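Local coordinates for USG-1 protein homolog (Pseudomonas aeruginosa, PDB 2HJS) that probably binds NAD or NADP and acts as a dimeric oxidoreductase on aldehyde substrates, as aspartate-semialdehyde dehydrogenases do, at residues 13-18 with 47-52; 21-26 with 36-41; 114-119 with 330-335; 120-123 with 127-130. All blocks are in the same frame, centred on the assembly; numbering follows the deposited sequence.

In the fold
Contacts 1 and 2 come first along the chain, with 2 nested in the loop that 1 closes; contacts 3 and 4 follow, with 4 nested in 3. The centres of contacts 1 and 2 lie about 5 Å apart, and those of 3 and 4 about 8 Å apart, whereas contacts 1 and 4 have centres about 26 Å apart. Contacts 1, 2 and 4 all reach one mixed sheet of the Rossmann-like domain, 1 and 4 at its outermost strands, 48-51 and 127-129. Helix 17-28 serves both contacts 1 and 2. Contact 3 brings in helix 317-336, so the Rossmann-like domain, probably nucleotide-binding, is packed against by a helix from the far end of the chain.

Contact 1: residues 13-18 with 47-52; sequences GATGSV and QRMGFA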
loop_
_atom_site.group_PDB
_atom_site.type_symbol
_atom_site.label_atom_id
_atom_site.label_comp_id
_atom_site.label_asym_id
_atom_site.label_seq_id
_atom_site.Cartn_x
_atom_site.Cartn_y
_atom_site.Cartn_z
ATOM N N GLY A 13 30.740 -5.473 -3.832
ATOM C CA GLY A 13 29.631 -4.611 -4.257
ATOM C C GLY A 13 29.644 -3.274 -3.537
ATOM O O GLY A 13 28.607 -2.671 -3.283
ATOM N N ALA A 14 30.846 -2.794 -3.253
ATOM C CA ALA A 14 31.060 -1.658 -2.377
ATOM C C ALA A 14 30.492 -0.373 -2.954
ATOM O O ALA A 14 30.188 0.543 -2.209
ATOM C CB ALA A 14 32.559 -1.494 -2.075
ATOM N N THR A 15 30.354 -0.306 -4.275
ATOM C CA THR A 15 29.909 0.923 -4.949
ATOM C C THR A 15 28.380 0.949 -5.115
ATOM O O THR A 15 27.810 1.943 -5.531
ATOM C CB THR A 15 30.569 1.072 -6.331
ATOM O OG1 THR A 15 30.237 -0.067 -7.125
ATOM C CG2 THR A 15 32.087 1.141 -6.207
ATOM N N GLY A 16 27.714 -0.145 -4.788
ATOM C CA GLY A 16 26.252 -0.145 -4.813
ATOM C C GLY A 16 25.700 0.600 -3.620
ATOM O O GLY A 16 26.426 0.924 -2.669
ATOM N N SER A 17 24.403 0.853 -3.625
ATOM C CA SER A 17 23.845 1.675 -2.569
ATOM C C SER A 17 23.905 0.950 -1.215
ATOM O O SER A 17 24.290 1.544 -0.206
ATOM C CB SER A 17 22.445 2.150 -2.948
ATOM O OG SER A 17 21.649 1.029 -3.219
ATOM N N VAL A 18 23.591 -0.345 -1.195
ATOM C CA VAL A 18 23.725 -1.118 0.050
ATOM C C VAL A 18 25.205 -1.287 0.449
ATOM O O VAL A 18 25.548 -1.142 1.616
ATOM C CB VAL A 18 23.032 -2.498 -0.022
ATOM C CG1 VAL A 18 23.363 -3.298 1.207
ATOM C CG2 VAL A 18 21.494 -2.320 -0.172
ATOM N N GLN A 47 37.481 3.113 -9.230
ATOM C CA GLN A 47 37.018 4.339 -8.587
ATOM C C GLN A 47 37.309 4.327 -7.077
ATOM O O GLN A 47 37.566 3.274 -6.489
ATOM C CB GLN A 47 35.551 4.626 -8.918
ATOM C CG GLN A 47 34.535 3.888 -8.076
ATOM C CD GLN A 47 33.138 3.921 -8.692
ATOM O OE1 GLN A 47 32.891 3.310 -9.734
ATOM N NE2 GLN A 47 32.216 4.625 -8.039
ATOM N N ARG A 48 37.308 5.504 -6.464
ATOM C CA ARG A 48 37.710 5.627 -5.063
ATOM C C ARG A 48 36.515 5.901 -4.145
ATOM O O ARG A 48 35.512 6.472 -4.568
ATOM C CB ARG A 48 38.807 6.694 -4.892
ATOM C CG ARG A 48 40.078 6.427 -5.718
ATOM C CD ARG A 48 41.305 7.212 -5.217
ATOM N NE ARG A 48 41.992 6.553 -4.094
ATOM C CZ ARG A 48 43.028 5.716 -4.207
ATOM N NH1 ARG A 48 43.531 5.404 -5.400
ATOM N NH2 ARG A 48 43.568 5.177 -3.116
HETATM N N MSE A 49 36.624 5.466 -2.893
HETATM C CA MSE A 49 35.587 5.706 -1.895
HETATM C C MSE A 49 36.196 6.108 -0.581
HETATM O O MSE A 49 37.261 5.623 -0.212
HETATM C CB MSE A 49 34.733 4.458 -1.672
HETATM C CG MSE A 49 33.859 4.092 -2.824
HETATM SE SE MSE A 49 32.815 2.500 -2.389
HETATM C CE MSE A 49 31.848 3.135 -0.783
ATOM N N GLY A 50 35.492 6.975 0.132
ATOM C CA GLY A 50 35.902 7.410 1.455
ATOM C C GLY A 50 35.680 6.342 2.506
ATOM O O GLY A 50 34.666 5.643 2.488
ATOM N N PHE A 51 36.649 6.204 3.405
ATOM C CA PHE A 51 36.525 5.355 4.585
ATOM C C PHE A 51 37.425 5.880 5.695
ATOM O O PHE A 51 38.663 6.017 5.513
ATOM C CB PHE A 51 36.865 3.893 4.286
ATOM C CG PHE A 51 36.819 3.006 5.506
ATOM C CD1 PHE A 51 35.593 2.511 5.983
ATOM C CD2 PHE A 51 37.991 2.694 6.206
ATOM C CE1 PHE A 51 35.535 1.695 7.123
ATOM C CE2 PHE A 51 37.948 1.890 7.343
ATOM C CZ PHE A 51 36.705 1.380 7.805
ATOM N N ALA A 52 36.812 6.173 6.843
ATOM C CA ALA A 52 37.550 6.696 8.007
ATOM C C ALA A 52 38.473 7.864 7.642
ATOM O O ALA A 52 39.647 7.877 8.039
ATOM C CB ALA A 52 38.337 5.571 8.700
#
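The selenium of Met-49, a selenomethionine, presses against the turn at Ala-14 and makes the tight half of this contact. Its SE lies 3.3 Å from Ala-14 O and 4.0 Å from Ala-14 CB, and the bend at chi3 (59°) folds the terminal methyl back so that CE, too, comes to 3.4 Å from Ala-14 O. A long, flexible, apolar chain suits this task, since even the alpha carbons nearest each other, Thr-15 CA and Met-49 CA, are 8.0 Å apart. The turn, a type I beta turn from Gly-13 to Gly-16, belongs to the sequence GATGSV, the start of a glycine-rich loop as in Rossmann folds, consistent with dinucleotide binding; Gly-16 takes the N-cap position of helix 17-28. Thr-15 bridges to the looser side. Its methyl CG2 stands 4.1 Å from Met-49 SE, while OG1 is turned from the strand to a weak hydrogen bond with Ser-44. No hydrogen bond joins the two segments. Gln-47 is exposed, and its polar amide end suits the solvent side; the aliphatic part of its extended chain lies obliquely across the threonine methyl, Gln-47 CG standing 4.1 Å from Thr-15 CG2.

Contact 2: residues 21-26 with 36-41; sequences ALVGLL and LHLLAS
Two different settings of chi1 bring Val-23 and Leu-38 together: the valine holds CG1 opposite its backbone N (170°) and thereby swings CG2 toward the strand, while Leu-38 keeps CG beside its own N and reaches out with CD2. The two methyls, Val-23 CG2 and Leu-38 CD2, meet at 3.7 Å. Although the first bond of the Leu-38 side chain does not aim at the helix, its branched end closes the gap. One helical turn on, Leu-26 and Leu-36 cross obliquely, with Leu-26 CD1 4.1 Å from Leu-36 CD1. Leu-36 has CG opposite the backbone N (chi1 178°), which extends it from the strand toward the helix; its other methyl, CD2, approaches Val-23 CG1 at 4.3 Å. Val-23 thus touches both strand leucines, one with each branch, as a beta-branched residue can.

Helix 21-26 runs antiparallel to strand 36-40, at 175°, with axes 11.3 Å apart. This is the second half of the beta-alpha-beta crossover formed by strand 9-12, helix 17-28 and strand 36-40, the opening unit of a Rossmann-like fold. Phe-51 of the edge strand 48-51 packs on Val-23, Leu-26 and Leu-36, and Val-11 of the first strand lies under the same helix, enlarging the apolar layer. No hydrogen bond or charge crosses the interface, so helix and sheet are held here by dispersion and by the burial of branched aliphatic groups.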
loop_
_atom_site.group_PDB
_atom_site.type_symbol
_atom_site.label_atom_id
_atom_site.label_comp_id
_atom_site.label_asym_id
_atom_site.label_seq_id
_atom_site.Cartn_x
_atom_site.Cartn_y
_atom_site.Cartn_z
ATOM N N ALA A 21 26.452 1.941 2.028
ATOM C CA ALA A 21 25.922 2.147 3.380
ATOM C C ALA A 21 26.678 1.237 4.337
ATOM O O ALA A 21 27.004 1.631 5.441
ATOM C CB ALA A 21 24.403 1.870 3.433
ATOM N N LEU A 22 26.989 0.029 3.893
ATOM C CA LEU A 22 27.620 -0.944 4.757
ATOM C C LEU A 22 29.044 -0.502 5.108
ATOM O O LEU A 22 29.467 -0.636 6.256
ATOM C CB LEU A 22 27.588 -2.325 4.108
ATOM C CG LEU A 22 27.905 -3.515 5.016
ATOM C CD1 LEU A 22 27.273 -4.749 4.432
ATOM C CD2 LEU A 22 29.429 -3.727 5.238
ATOM N N VAL A 23 29.768 0.057 4.134
ATOM C CA VAL A 23 31.113 0.573 4.378
ATOM C C VAL A 23 31.064 1.735 5.372
ATOM O O VAL A 23 31.881 1.799 6.297
ATOM C CB VAL A 23 31.826 0.977 3.064
ATOM C CG1 VAL A 23 33.117 1.731 3.356
ATOM C CG2 VAL A 23 32.099 -0.282 2.202
ATOM N N GLY A 24 30.123 2.651 5.197
ATOM C CA GLY A 24 29.957 3.751 6.148
ATOM C C GLY A 24 29.659 3.239 7.558
ATOM O O GLY A 24 30.153 3.789 8.534
ATOM N N LEU A 25 28.853 2.187 7.672
ATOM C CA LEU A 25 28.562 1.595 8.975
ATOM C C LEU A 25 29.751 0.910 9.649
ATOM O O LEU A 25 29.848 0.933 10.879
ATOM C CB LEU A 25 27.417 0.594 8.863
ATOM C CG LEU A 25 26.047 1.223 8.633
ATOM C CD1 LEU A 25 25.061 0.118 8.298
ATOM C CD2 LEU A 25 25.585 2.056 9.838
ATOM N N LEU A 26 30.628 0.285 8.856
ATOM C CA LEU A 26 31.853 -0.269 9.384
ATOM C C LEU A 26 32.673 0.821 10.061
ATOM O O LEU A 26 33.288 0.577 11.088
ATOM C CB LEU A 26 32.696 -0.962 8.294
ATOM C CG LEU A 26 32.043 -2.189 7.649
ATOM C CD1 LEU A 26 32.970 -2.747 6.564
ATOM C CD2 LEU A 26 31.659 -3.245 8.700
ATOM N N LEU A 36 40.765 -3.303 5.125
ATOM C CA LEU A 36 39.505 -3.301 4.411
ATOM C C LEU A 36 39.755 -3.296 2.902
ATOM O O LEU A 36 40.505 -2.460 2.397
ATOM C CB LEU A 36 38.645 -2.097 4.815
ATOM C CG LEU A 36 37.292 -1.927 4.115
ATOM C CD1 LEU A 36 36.365 -3.148 4.257
ATOM C CD2 LEU A 36 36.559 -0.644 4.535
ATOM N N HIS A 37 39.100 -4.214 2.195
ATOM C CA HIS A 37 39.207 -4.304 0.751
ATOM C C HIS A 37 37.836 -4.110 0.126
ATOM O O HIS A 37 36.907 -4.884 0.395
ATOM C CB HIS A 37 39.781 -5.671 0.350
ATOM C CG HIS A 37 41.125 -5.948 0.932
ATOM N ND1 HIS A 37 42.279 -5.397 0.417
ATOM C CD2 HIS A 37 41.506 -6.695 1.995
ATOM C CE1 HIS A 37 43.317 -5.799 1.132
ATOM N NE2 HIS A 37 42.877 -6.594 2.090
ATOM N N LEU A 38 37.713 -3.074 -0.696
ATOM C CA LEU A 38 36.485 -2.759 -1.406
ATOM C C LEU A 38 36.499 -3.349 -2.817
ATOM O O LEU A 38 37.422 -3.127 -3.575
ATOM C CB LEU A 38 36.293 -1.243 -1.470
ATOM C CG LEU A 38 36.324 -0.453 -0.156
ATOM C CD1 LEU A 38 35.930 1.015 -0.367
ATOM C CD2 LEU A 38 35.429 -1.088 0.884
ATOM N N LEU A 39 35.464 -4.099 -3.173
ATOM C CA LEU A 39 35.450 -4.766 -4.463
ATOM C C LEU A 39 34.161 -4.551 -5.192
ATOM O O LEU A 39 33.119 -4.373 -4.576
ATOM C CB LEU A 39 35.717 -6.262 -4.294
ATOM C CG LEU A 39 36.999 -6.595 -3.534
ATOM C CD1 LEU A 39 36.878 -7.976 -2.941
ATOM C CD2 LEU A 39 38.248 -6.459 -4.438
ATOM N N ALA A 40 34.240 -4.569 -6.514
ATOM C CA ALA A 40 33.060 -4.489 -7.368
ATOM C C ALA A 40 33.353 -5.202 -8.683
ATOM O O ALA A 40 34.437 -5.721 -8.868
ATOM C CB ALA A 40 32.681 -3.044 -7.610
ATOM N N SER A 41 32.381 -5.235 -9.589
ATOM C CA SER A 41 32.595 -5.777 -10.929
ATOM C C SER A 41 33.490 -4.840 -11.726
ATOM O O SER A 41 33.497 -3.634 -11.470
ATOM C CB SER A 41 31.262 -5.985 -11.639
ATOM O OG SER A 41 30.529 -7.027 -11.006
#

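Contact 3: residues 114-119 with 330-335; sequences VNAERL and GELLIK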
loop_
_atom_site.group_PDB
_atom_site.type_symbol
_atom_site.label_atom_id
_atom_site.label_comp_id
_atom_site.label_asym_id
_atom_site.label_seq_id
_atom_site.Cartn_x
_atom_site.Cartn_y
_atom_site.Cartn_z
ATOM N N VAL A 114 16.662 -12.280 15.886
ATOM C CA VAL A 114 15.620 -13.268 15.497
ATOM C C VAL A 114 16.022 -14.735 15.731
ATOM O O VAL A 114 15.337 -15.445 16.459
ATOM C CB VAL A 114 15.174 -13.087 14.036
ATOM C CG1 VAL A 114 14.075 -14.101 13.665
ATOM C CG2 VAL A 114 14.677 -11.685 13.794
ATOM N N ASN A 115 17.127 -15.183 15.132
ATOM C CA ASN A 115 17.461 -16.614 15.134
ATOM C C ASN A 115 18.950 -16.804 15.241
ATOM O O ASN A 115 19.524 -17.696 14.603
ATOM C CB ASN A 115 16.903 -17.334 13.882
ATOM C CG ASN A 115 17.656 -16.971 12.580
ATOM O OD1 ASN A 115 18.166 -15.845 12.430
ATOM N ND2 ASN A 115 17.717 -17.929 11.631
ATOM N N ALA A 116 19.569 -15.969 16.083
ATOM C CA ALA A 116 21.017 -15.944 16.254
ATOM C C ALA A 116 21.542 -17.315 16.642
ATOM O O ALA A 116 22.614 -17.721 16.204
ATOM C CB ALA A 116 21.415 -14.891 17.299
ATOM N N GLU A 117 20.758 -18.019 17.453
ATOM C CA GLU A 117 21.082 -19.362 17.934
ATOM C C GLU A 117 21.260 -20.375 16.796
ATOM O O GLU A 117 21.741 -21.481 17.022
ATOM C CB GLU A 117 20.038 -19.835 18.966
ATOM C CG GLU A 117 18.588 -19.826 18.492
ATOM C CD GLU A 117 17.919 -18.449 18.454
ATOM O OE1 GLU A 117 18.555 -17.422 18.748
ATOM O OE2 GLU A 117 16.725 -18.396 18.128
ATOM N N ARG A 118 20.885 -19.983 15.581
ATOM C CA ARG A 118 21.131 -20.796 14.401
ATOM C C ARG A 118 22.577 -20.777 13.950
ATOM O O ARG A 118 22.959 -21.620 13.129
ATOM C CB ARG A 118 20.279 -20.397 13.209
ATOM C CG ARG A 118 20.817 -21.101 12.002
ATOM C CD ARG A 118 20.056 -20.861 10.792
ATOM N NE ARG A 118 19.211 -22.004 10.431
ATOM C CZ ARG A 118 19.651 -23.159 9.951
ATOM N NH1 ARG A 118 20.958 -23.390 9.806
ATOM N NH2 ARG A 118 18.764 -24.094 9.634
ATOM N N LEU A 119 23.356 -19.798 14.441
ATOM C CA LEU A 119 24.793 -19.762 14.195
ATOM C C LEU A 119 25.497 -20.893 14.898
ATOM O O LEU A 119 26.421 -21.498 14.334
ATOM C CB LEU A 119 25.420 -18.462 14.686
ATOM C CG LEU A 119 25.226 -17.313 13.726
ATOM C CD1 LEU A 119 26.118 -16.202 14.209
ATOM C CD2 LEU A 119 25.592 -17.765 12.312
ATOM N N GLY A 330 27.903 -9.653 11.418
ATOM C CA GLY A 330 29.349 -9.648 11.446
ATOM C C GLY A 330 29.915 -9.373 12.832
ATOM O O GLY A 330 30.898 -9.989 13.236
ATOM N N GLU A 331 29.299 -8.434 13.554
ATOM C CA GLU A 331 29.706 -8.123 14.931
ATOM C C GLU A 331 29.502 -9.333 15.854
ATOM O O GLU A 331 30.345 -9.606 16.718
ATOM C CB GLU A 331 28.974 -6.879 15.448
ATOM C CG GLU A 331 29.456 -5.589 14.791
ATOM C CD GLU A 331 28.657 -4.355 15.176
ATOM O OE1 GLU A 331 27.640 -4.457 15.912
ATOM O OE2 GLU A 331 29.027 -3.262 14.710
ATOM N N LEU A 332 28.415 -10.082 15.629
ATOM C CA LEU A 332 28.151 -11.307 16.387
ATOM C C LEU A 332 29.200 -12.389 16.118
ATOM O O LEU A 332 29.665 -13.051 17.054
ATOM C CB LEU A 332 26.736 -11.849 16.109
ATOM C CG LEU A 332 26.304 -13.159 16.798
ATOM C CD1 LEU A 332 26.370 -13.035 18.305
ATOM C CD2 LEU A 332 24.881 -13.581 16.388
ATOM N N LEU A 333 29.543 -12.573 14.842
ATOM C CA LEU A 333 30.546 -13.552 14.426
ATOM C C LEU A 333 31.922 -13.242 15.017
ATOM O O LEU A 333 32.666 -14.148 15.372
ATOM C CB LEU A 333 30.654 -13.621 12.903
ATOM C CG LEU A 333 29.520 -14.160 12.043
ATOM C CD1 LEU A 333 29.958 -14.151 10.597
ATOM C CD2 LEU A 333 29.133 -15.557 12.477
ATOM N N ILE A 334 32.267 -11.960 15.102
ATOM C CA ILE A 334 33.505 -11.541 15.775
ATOM C C ILE A 334 33.466 -11.826 17.274
ATOM O O ILE A 334 34.447 -12.318 17.835
ATOM C CB ILE A 334 33.740 -10.042 15.618
ATOM C CG1 ILE A 334 34.126 -9.709 14.199
ATOM C CG2 ILE A 334 34.836 -9.550 16.578
ATOM C CD1 ILE A 334 34.178 -8.223 14.011
ATOM N N LYS A 335 32.336 -11.505 17.904
ATOM C CA LYS A 335 32.206 -11.479 19.358
ATOM C C LYS A 335 32.468 -12.834 19.997
ATOM O O LYS A 335 33.408 -12.959 20.784
ATOM C CB LYS A 335 30.849 -10.910 19.800
ATOM C CG LYS A 335 30.738 -10.632 21.307
ATOM C CD LYS A 335 29.594 -9.667 21.630
ATOM C CE LYS A 335 29.094 -9.792 23.084
ATOM N NZ LYS A 335 27.828 -10.604 23.194
#
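The C-terminal helix 317-336 presents Leu-332, and the end of Leu-333, to the short 3-10 segment 116-118 and the residue after it, Leu-119. At the centre stands one methyl, Leu-119 CD1, received between the two helix leucines: it is 3.5 Å from Leu-333 CD2 and 3.6 Å from Leu-332 CD2. The two approaches differ. Leu-119 and Leu-332 meet tip to tip, because Leu-332 extends straight from its helix with CG opposite the backbone N (chi1 178°), whereas Leu-333 lies nearly at a right angle to Leu-119 and touches it only through its bent-in end. Ala-116 completes the set from the same side as Leu-119, its CB 3.8 Å from Leu-332 CD2. The backbone bond from Leu-119 N to Ala-116 O, 2.8 Å long, sets the two residues one tight turn apart; the small alanine lets the helix leucine come close, while the longer leucine fills the space beside it.

Around this apolar patch, Leu-128 of the edge strand packs on Leu-119 and Leu-333, and Glu-331, on a face of the helix turned away from the patch, forms a salt bridge with Arg-29. The last helix, reached through the part of the chain assigned to the dimerisation domain, returns to pack against the Rossmann-like domain, as in aspartate-semialdehyde dehydrogenases, the family to which the protein belongs.

Contact 4: residues 120-123 with 127-130; sequences ASQA and LLSS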
loop_
_atom_site.group_PDB
_atom_site.type_symbol
_atom_site.label_atom_id
_atom_site.label_comp_id
_atom_site.label_asym_id
_atom_site.label_seq_id
_atom_site.Cartn_x
_atom_site.Cartn_y
_atom_site.Cartn_z
ATOM N N ALA A 120 25.056 -21.141 16.135
ATOM C CA ALA A 120 25.657 -22.116 17.046
ATOM C C ALA A 120 25.868 -23.522 16.446
ATOM O O ALA A 120 26.621 -24.317 17.005
ATOM C CB ALA A 120 24.844 -22.188 18.351
ATOM N N SER A 121 25.239 -23.790 15.301
ATOM C CA SER A 121 25.289 -25.089 14.653
ATOM C C SER A 121 26.150 -25.196 13.396
ATOM O O SER A 121 26.369 -26.305 12.939
ATOM C CB SER A 121 23.874 -25.566 14.321
ATOM O OG SER A 121 23.341 -24.914 13.177
ATOM N N GLN A 122 26.603 -24.075 12.820
ATOM C CA GLN A 122 27.524 -24.111 11.655
ATOM C C GLN A 122 28.975 -24.055 12.154
ATOM O O GLN A 122 29.253 -23.505 13.235
ATOM C CB GLN A 122 27.237 -22.958 10.652
ATOM C CG GLN A 122 26.980 -23.374 9.120
ATOM C CD GLN A 122 27.039 -22.187 8.058
ATOM O OE1 GLN A 122 27.755 -21.175 8.244
ATOM N NE2 GLN A 122 26.318 -22.362 6.925
ATOM N N ALA A 123 29.902 -24.630 11.391
ATOM C CA ALA A 123 31.304 -24.483 11.739
ATOM C C ALA A 123 31.975 -23.430 10.874
ATOM O O ALA A 123 31.727 -23.365 9.683
ATOM C CB ALA A 123 32.040 -25.820 11.641
ATOM N N LEU A 127 29.034 -19.418 6.074
ATOM C CA LEU A 127 28.437 -18.907 4.856
ATOM C C LEU A 127 26.950 -18.695 5.109
ATOM O O LEU A 127 26.158 -19.647 5.148
ATOM C CB LEU A 127 28.723 -19.839 3.670
ATOM C CG LEU A 127 27.967 -19.576 2.359
ATOM C CD1 LEU A 127 28.189 -18.149 1.837
ATOM C CD2 LEU A 127 28.347 -20.607 1.298
ATOM N N LEU A 128 26.580 -17.433 5.316
ATOM C CA LEU A 128 25.255 -17.094 5.801
ATOM C C LEU A 128 24.659 -16.071 4.891
ATOM O O LEU A 128 25.390 -15.325 4.240
ATOM C CB LEU A 128 25.341 -16.484 7.200
ATOM C CG LEU A 128 26.182 -17.288 8.195
ATOM C CD1 LEU A 128 26.621 -16.407 9.339
ATOM C CD2 LEU A 128 25.411 -18.514 8.666
ATOM N N SER A 129 23.327 -16.021 4.868
ATOM C CA SER A 129 22.618 -14.964 4.164
ATOM C C SER A 129 22.097 -13.939 5.163
ATOM O O SER A 129 21.615 -14.279 6.248
ATOM C CB SER A 129 21.445 -15.525 3.334
ATOM O OG SER A 129 21.917 -16.356 2.284
ATOM N N SER A 130 22.185 -12.680 4.799
ATOM C CA SER A 130 21.436 -11.676 5.533
ATOM C C SER A 130 20.173 -11.369 4.697
ATOM O O SER A 130 20.290 -11.080 3.510
ATOM C CB SER A 130 22.325 -10.457 5.776
ATOM O OG SER A 130 21.785 -9.610 6.759
#
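Gln-122 reaches with its side-chain amide to the backbone of Leu-127, at the start of the strand that forms one border of the Rossmann-like sheet. Van der Waals contact is the slighter part. The side chains of Gln-122 and Leu-128 run past each other in opposite directions, and Leu-128 CD2 stands 3.6 Å from Gln-122 OE1.

Hydrogen bonding dominates. Leu-127 N donates to Gln-122 OE1 over 3.1 Å (162° at the hydrogen), and Gln-122 NE2 donates to Leu-127 O over 3.2 Å (160°). The pair of bonds to Leu-127 also fixes the rotation of the amide; chi1 of -126° is off a staggered position, perhaps the price of this reach. Because N and O of a strand residue point to the same side, the two ends of one amide can grip both, much as the peptide groups of a further strand would; glutamine suits the place by carrying a donor and an acceptor together on a long arm. On the other side, the backbone of Leu-128 bonds to strand 94-97, and farther along the outer edge Ser-129 bonds to Pro-108 and Val-110. The NE2 nitrogen of Gln-122 lies above the carbonyl plane of Leu-127, while Leu-127 O stays close to the amide plane of Gln-122.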